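Local atomic coordinates of ChloroPhenol Reduction gene K (PDB entry 2H6C), a protein that probably acts as a DNA-binding transcriptional regulator of the CRP type, controlling genes of chlorophenol reduction in halorespiration. Residues F19-M31 / L74-R86. Sequence-based numbering, arbitrary orientation.
Sequences FFPIEKLRNYTDM and LLYYAGSNSLIGR
The ring of Phe19 lies with one face over the backbone at Ala78 and Gly79. Gly79 N stands 3.7 Å above the plane of the Phe19 ring, shifted toward the rim. Tyr77 O and Ser82 OG approach the same ring obliquely. The guanidinium of Arg26 is met at its edge, near its plane, by OD1 of Asn81. Amide and guanidinium planes stand 79° apart. The Arg26 chain bends at chi3 (64°), which brings NH1 to the amide. The modelled bond from Arg26 NH1 to Asn81 OD1 is very short, and its length carries little weight at this resolution. On the other arm of the amide, Asn81 ND2 lies 2.8 Å from Glu23 OE1, but the angle is too poor for a hydrogen bond. With CG beside its own backbone N (chi1 -50°), Asn81 points its amide at the weakly bonded helix 23-26.

Gly79 to Ser82 form a type II beta turn. It joins strands 72-78 and 82-84, which belong to the two facing sheets of the cupin-like sensor domain of the CRP family. Segment 19-31 runs across this turn, and Phe20 and Ile22 also touch helix 121-142. Ile22 N donates to Asn81 O at 3.0 Å. Pro21 CA adds a CA-H...O contact of 3.4 Å to Asn81 O. With an alanine at Asn81, Arg26 NH1 would probably lose this acceptor, and a gap is likely to open beside Glu23. Ser82 OG accepts from Gly79 N and lies 2.9 Å from Phe19 O. Beyond the turn, on strand 82-84, Leu83 meets Leu25 at about a right angle, CD1 to CD1 at 4.2 Å. Arg26 NH2 also bonds Met57 O, on strand 53-58.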
loop_
_atom_site.group_PDB
_atom_site.type_symbol
_atom_site.label_atom_id
_atom_site.label_comp_id
_atom_site.label_asym_id
_atom_site.label_seq_id
_atom_site.Cartn_x
_atom_site.Cartn_y
_atom_site.Cartn_z
ATOM N N PHE A 19 11.233 3.589 -13.128
ATOM C CA PHE A 19 10.996 3.310 -14.619
ATOM C C PHE A 19 11.350 1.939 -15.160
ATOM O O PHE A 19 10.699 1.493 -16.114
ATOM C CB PHE A 19 11.757 4.265 -15.526
ATOM C CG PHE A 19 11.002 5.507 -15.877
ATOM C CD1 PHE A 19 10.155 6.139 -14.956
ATOM C CD2 PHE A 19 11.202 6.101 -17.111
ATOM C CE1 PHE A 19 9.504 7.324 -15.277
ATOM C CE2 PHE A 19 10.565 7.297 -17.431
ATOM C CZ PHE A 19 9.708 7.899 -16.508
ATOM N N PHE A 20 12.423 1.338 -14.649
ATOM C CA PHE A 20 12.679 -0.074 -14.865
ATOM C C PHE A 20 12.733 -0.409 -16.340
ATOM O O PHE A 20 11.788 -1.019 -16.874
ATOM C CB PHE A 20 11.576 -0.888 -14.195
ATOM C CG PHE A 20 11.332 -0.498 -12.782
ATOM C CD1 PHE A 20 10.173 0.138 -12.426
ATOM C CD2 PHE A 20 12.286 -0.757 -11.809
ATOM C CE1 PHE A 20 9.945 0.502 -11.116
ATOM C CE2 PHE A 20 12.066 -0.394 -10.499
ATOM C CZ PHE A 20 10.886 0.235 -10.153
ATOM N N PRO A 21 13.831 -0.011 -16.998
ATOM C CA PRO A 21 13.968 -0.241 -18.424
ATOM C C PRO A 21 14.299 -1.700 -18.767
ATOM O O PRO A 21 14.795 -2.437 -17.903
ATOM C CB PRO A 21 15.146 0.687 -18.808
ATOM C CG PRO A 21 15.500 1.446 -17.580
ATOM C CD PRO A 21 15.019 0.667 -16.453
ATOM N N ILE A 22 13.987 -2.095 -20.004
ATOM C CA ILE A 22 14.479 -3.342 -20.644
ATOM C C ILE A 22 14.909 -3.002 -22.080
ATOM O O ILE A 22 14.235 -3.326 -23.026
ATOM C CB ILE A 22 13.418 -4.500 -20.824
ATOM C CG1 ILE A 22 12.098 -4.214 -20.157
ATOM C CG2 ILE A 22 13.969 -5.835 -20.395
ATOM C CD1 ILE A 22 12.052 -4.652 -18.777
ATOM N N GLU A 23 16.011 -2.312 -22.254
ATOM C CA GLU A 23 16.539 -2.156 -23.572
ATOM C C GLU A 23 16.354 -3.448 -24.359
ATOM O O GLU A 23 15.722 -3.452 -25.428
ATOM C CB GLU A 23 18.026 -1.857 -23.494
ATOM C CG GLU A 23 18.423 -0.591 -24.202
ATOM C CD GLU A 23 18.359 0.645 -23.285
ATOM O OE1 GLU A 23 17.378 0.735 -22.477
ATOM O OE2 GLU A 23 19.282 1.521 -23.378
ATOM N N LYS A 24 16.886 -4.564 -23.852
ATOM C CA LYS A 24 17.069 -5.745 -24.728
ATOM C C LYS A 24 15.791 -6.090 -25.534
ATOM O O LYS A 24 15.832 -6.801 -26.520
ATOM C CB LYS A 24 17.626 -6.958 -23.942
ATOM N N LEU A 25 14.659 -5.546 -25.120
ATOM C CA LEU A 25 13.399 -5.804 -25.776
ATOM C C LEU A 25 13.135 -5.036 -27.092
ATOM O O LEU A 25 12.565 -5.632 -28.007
ATOM C CB LEU A 25 12.249 -5.593 -24.783
ATOM C CG LEU A 25 11.431 -6.846 -24.480
ATOM C CD1 LEU A 25 10.308 -6.575 -23.469
ATOM C CD2 LEU A 25 10.846 -7.395 -25.767
ATOM N N ARG A 26 13.529 -3.752 -27.203
ATOM C CA ARG A 26 13.545 -3.073 -28.538
ATOM C C ARG A 26 13.881 -4.101 -29.632
ATOM O O ARG A 26 13.312 -4.103 -30.716
ATOM C CB ARG A 26 14.597 -1.932 -28.712
ATOM C CG ARG A 26 14.949 -1.060 -27.538
ATOM C CD ARG A 26 15.482 0.319 -27.983
ATOM N NE ARG A 26 14.507 1.149 -28.715
ATOM C CZ ARG A 26 13.467 1.783 -28.164
ATOM N NH1 ARG A 26 13.217 1.670 -26.860
ATOM N NH2 ARG A 26 12.644 2.514 -28.919
ATOM N N ASN A 27 14.842 -4.962 -29.344
ATOM C CA ASN A 27 15.263 -5.976 -30.273
ATOM C C ASN A 27 14.171 -6.873 -30.865
ATOM O O ASN A 27 14.463 -7.658 -31.756
ATOM C CB ASN A 27 16.353 -6.818 -29.608
ATOM C CG ASN A 27 17.655 -6.024 -29.433
ATOM O OD1 ASN A 27 18.130 -5.768 -28.312
ATOM N ND2 ASN A 27 18.209 -5.587 -30.559
ATOM N N TYR A 28 12.924 -6.752 -30.420
ATOM C CA TYR A 28 11.886 -7.703 -30.797
ATOM C C TYR A 28 10.533 -7.089 -31.132
ATOM O O TYR A 28 9.575 -7.797 -31.444
ATOM C CB TYR A 28 11.681 -8.646 -29.633
ATOM C CG TYR A 28 12.868 -9.523 -29.370
ATOM C CD1 TYR A 28 13.654 -9.390 -28.225
ATOM C CD2 TYR A 28 13.205 -10.501 -30.264
ATOM C CE1 TYR A 28 14.749 -10.240 -28.010
ATOM C CE2 TYR A 28 14.277 -11.343 -30.053
ATOM C CZ TYR A 28 15.049 -11.208 -28.947
ATOM O OH TYR A 28 16.100 -12.080 -28.829
ATOM N N THR A 29 10.431 -5.775 -31.084
ATOM C CA THR A 29 9.145 -5.148 -31.196
ATOM C C THR A 29 8.612 -5.513 -32.564
ATOM O O THR A 29 7.384 -5.573 -32.781
ATOM C CB THR A 29 9.327 -3.701 -31.126
ATOM O OG1 THR A 29 10.438 -3.396 -31.954
ATOM C CG2 THR A 29 9.670 -3.278 -29.702
ATOM N N ASP A 30 9.545 -5.808 -33.480
ATOM C CA ASP A 30 9.200 -6.226 -34.845
ATOM C C ASP A 30 8.357 -7.484 -34.933
ATOM O O ASP A 30 7.922 -7.862 -36.042
ATOM C CB ASP A 30 10.464 -6.380 -35.691
ATOM C CG ASP A 30 10.817 -5.106 -36.378
ATOM O OD1 ASP A 30 10.251 -4.085 -35.966
ATOM O OD2 ASP A 30 11.630 -5.096 -37.321
ATOM N N MET A 31 8.144 -8.118 -33.777
ATOM C CA MET A 31 7.215 -9.235 -33.644
ATOM C C MET A 31 5.974 -8.880 -32.839
ATOM O O MET A 31 5.029 -9.631 -32.850
ATOM C CB MET A 31 7.924 -10.411 -32.969
ATOM C CG MET A 31 9.381 -10.605 -33.456
ATOM S SD MET A 31 10.181 -11.955 -32.600
ATOM C CE MET A 31 11.903 -11.842 -33.067
ATOM N N LEU A 74 -2.673 8.557 -8.479
ATOM C CA LEU A 74 -1.593 8.166 -9.380
ATOM C C LEU A 74 -0.942 6.896 -8.896
ATOM O O LEU A 74 -0.959 6.561 -7.690
ATOM C CB LEU A 74 -0.556 9.254 -9.584
ATOM C CG LEU A 74 0.785 8.789 -10.175
ATOM C CD1 LEU A 74 1.461 9.812 -11.089
ATOM C CD2 LEU A 74 1.723 8.447 -9.098
ATOM N N LEU A 75 -0.383 6.181 -9.873
ATOM C CA LEU A 75 0.150 4.855 -9.650
ATOM C C LEU A 75 1.586 4.788 -10.139
ATOM O O LEU A 75 2.467 4.521 -9.362
ATOM C CB LEU A 75 -0.726 3.812 -10.333
ATOM C CG LEU A 75 -0.785 2.448 -9.663
ATOM C CD1 LEU A 75 -0.677 1.364 -10.687
ATOM C CD2 LEU A 75 0.312 2.283 -8.666
ATOM N N TYR A 76 1.832 5.038 -11.414
ATOM C CA TYR A 76 3.189 5.477 -11.837
ATOM C C TYR A 76 3.226 5.958 -13.225
ATOM O O TYR A 76 2.339 5.696 -14.040
ATOM C CB TYR A 76 4.287 4.409 -11.715
ATOM C CG TYR A 76 3.895 3.032 -12.234
ATOM C CD1 TYR A 76 3.356 2.078 -11.375
ATOM C CD2 TYR A 76 4.073 2.676 -13.591
ATOM C CE1 TYR A 76 2.972 0.826 -11.844
ATOM C CE2 TYR A 76 3.678 1.391 -14.060
ATOM C CZ TYR A 76 3.138 0.492 -13.176
ATOM O OH TYR A 76 2.754 -0.765 -13.584
ATOM N N TYR A 77 4.301 6.670 -13.470
ATOM C CA TYR A 77 4.697 7.034 -14.792
ATOM C C TYR A 77 5.557 5.900 -15.399
ATOM O O TYR A 77 6.322 5.212 -14.728
ATOM C CB TYR A 77 5.437 8.353 -14.726
ATOM C CG TYR A 77 4.542 9.559 -14.409
ATOM C CD1 TYR A 77 4.336 9.969 -13.108
ATOM C CD2 TYR A 77 3.924 10.299 -15.434
ATOM C CE1 TYR A 77 3.539 11.077 -12.830
ATOM C CE2 TYR A 77 3.129 11.391 -15.157
ATOM C CZ TYR A 77 2.937 11.784 -13.847
ATOM O OH TYR A 77 2.164 12.897 -13.537
ATOM N N ALA A 78 5.384 5.646 -16.675
ATOM C CA ALA A 78 6.281 4.730 -17.327
ATOM C C ALA A 78 6.909 5.486 -18.481
ATOM O O ALA A 78 6.396 6.504 -18.946
ATOM C CB ALA A 78 5.555 3.490 -17.787
ATOM N N GLY A 79 8.034 4.986 -18.936
ATOM C CA GLY A 79 8.816 5.712 -19.890
ATOM C C GLY A 79 9.465 4.806 -20.886
ATOM O O GLY A 79 9.056 3.674 -21.059
ATOM N N SER A 80 10.485 5.325 -21.537
ATOM C CA SER A 80 11.060 4.646 -22.652
ATOM C C SER A 80 11.703 3.349 -22.158
ATOM O O SER A 80 12.305 3.313 -21.094
ATOM C CB SER A 80 12.034 5.571 -23.367
ATOM O OG SER A 80 13.266 4.907 -23.492
ATOM N N ASN A 81 11.517 2.285 -22.925
ATOM C CA ASN A 81 11.835 0.901 -22.517
ATOM C C ASN A 81 11.104 0.335 -21.310
ATOM O O ASN A 81 11.500 -0.669 -20.746
ATOM C CB ASN A 81 13.327 0.763 -22.303
ATOM C CG ASN A 81 14.115 1.292 -23.461
ATOM O OD1 ASN A 81 13.912 0.895 -24.610
ATOM N ND2 ASN A 81 15.047 2.182 -23.163
ATOM N N SER A 82 10.033 0.956 -20.887
ATOM C CA SER A 82 9.361 0.472 -19.708
ATOM C C SER A 82 8.471 -0.669 -20.131
ATOM O O SER A 82 8.196 -0.804 -21.325
ATOM C CB SER A 82 8.562 1.589 -19.074
ATOM O OG SER A 82 9.471 2.529 -18.564
ATOM N N LEU A 83 8.053 -1.493 -19.180
ATOM C CA LEU A 83 7.183 -2.602 -19.506
ATOM C C LEU A 83 6.016 -2.614 -18.564
ATOM O O LEU A 83 6.141 -2.923 -17.400
ATOM C CB LEU A 83 7.919 -3.939 -19.453
ATOM C CG LEU A 83 7.173 -5.147 -19.997
ATOM C CD1 LEU A 83 6.996 -4.977 -21.449
ATOM C CD2 LEU A 83 7.935 -6.419 -19.695
ATOM N N ILE A 84 4.873 -2.289 -19.117
ATOM C CA ILE A 84 3.653 -2.203 -18.410
ATOM C C ILE A 84 2.823 -3.411 -18.725
ATOM O O ILE A 84 2.982 -4.038 -19.795
ATOM C CB ILE A 84 2.871 -1.103 -19.053
ATOM C CG1 ILE A 84 3.226 0.250 -18.482
ATOM C CG2 ILE A 84 1.354 -1.322 -18.966
ATOM C CD1 ILE A 84 2.828 1.380 -19.542
ATOM N N GLY A 85 1.851 -3.669 -17.850
ATOM C CA GLY A 85 0.629 -4.361 -18.268
ATOM C C GLY A 85 0.300 -5.679 -17.607
ATOM O O GLY A 85 1.133 -6.556 -17.515
ATOM N N ARG A 86 -0.933 -5.808 -17.148
ATOM C CA ARG A 86 -1.501 -7.117 -16.867
ATOM C C ARG A 86 -1.348 -8.020 -18.121
ATOM O O ARG A 86 -1.821 -7.678 -19.209
ATOM C CB ARG A 86 -2.978 -6.971 -16.434
#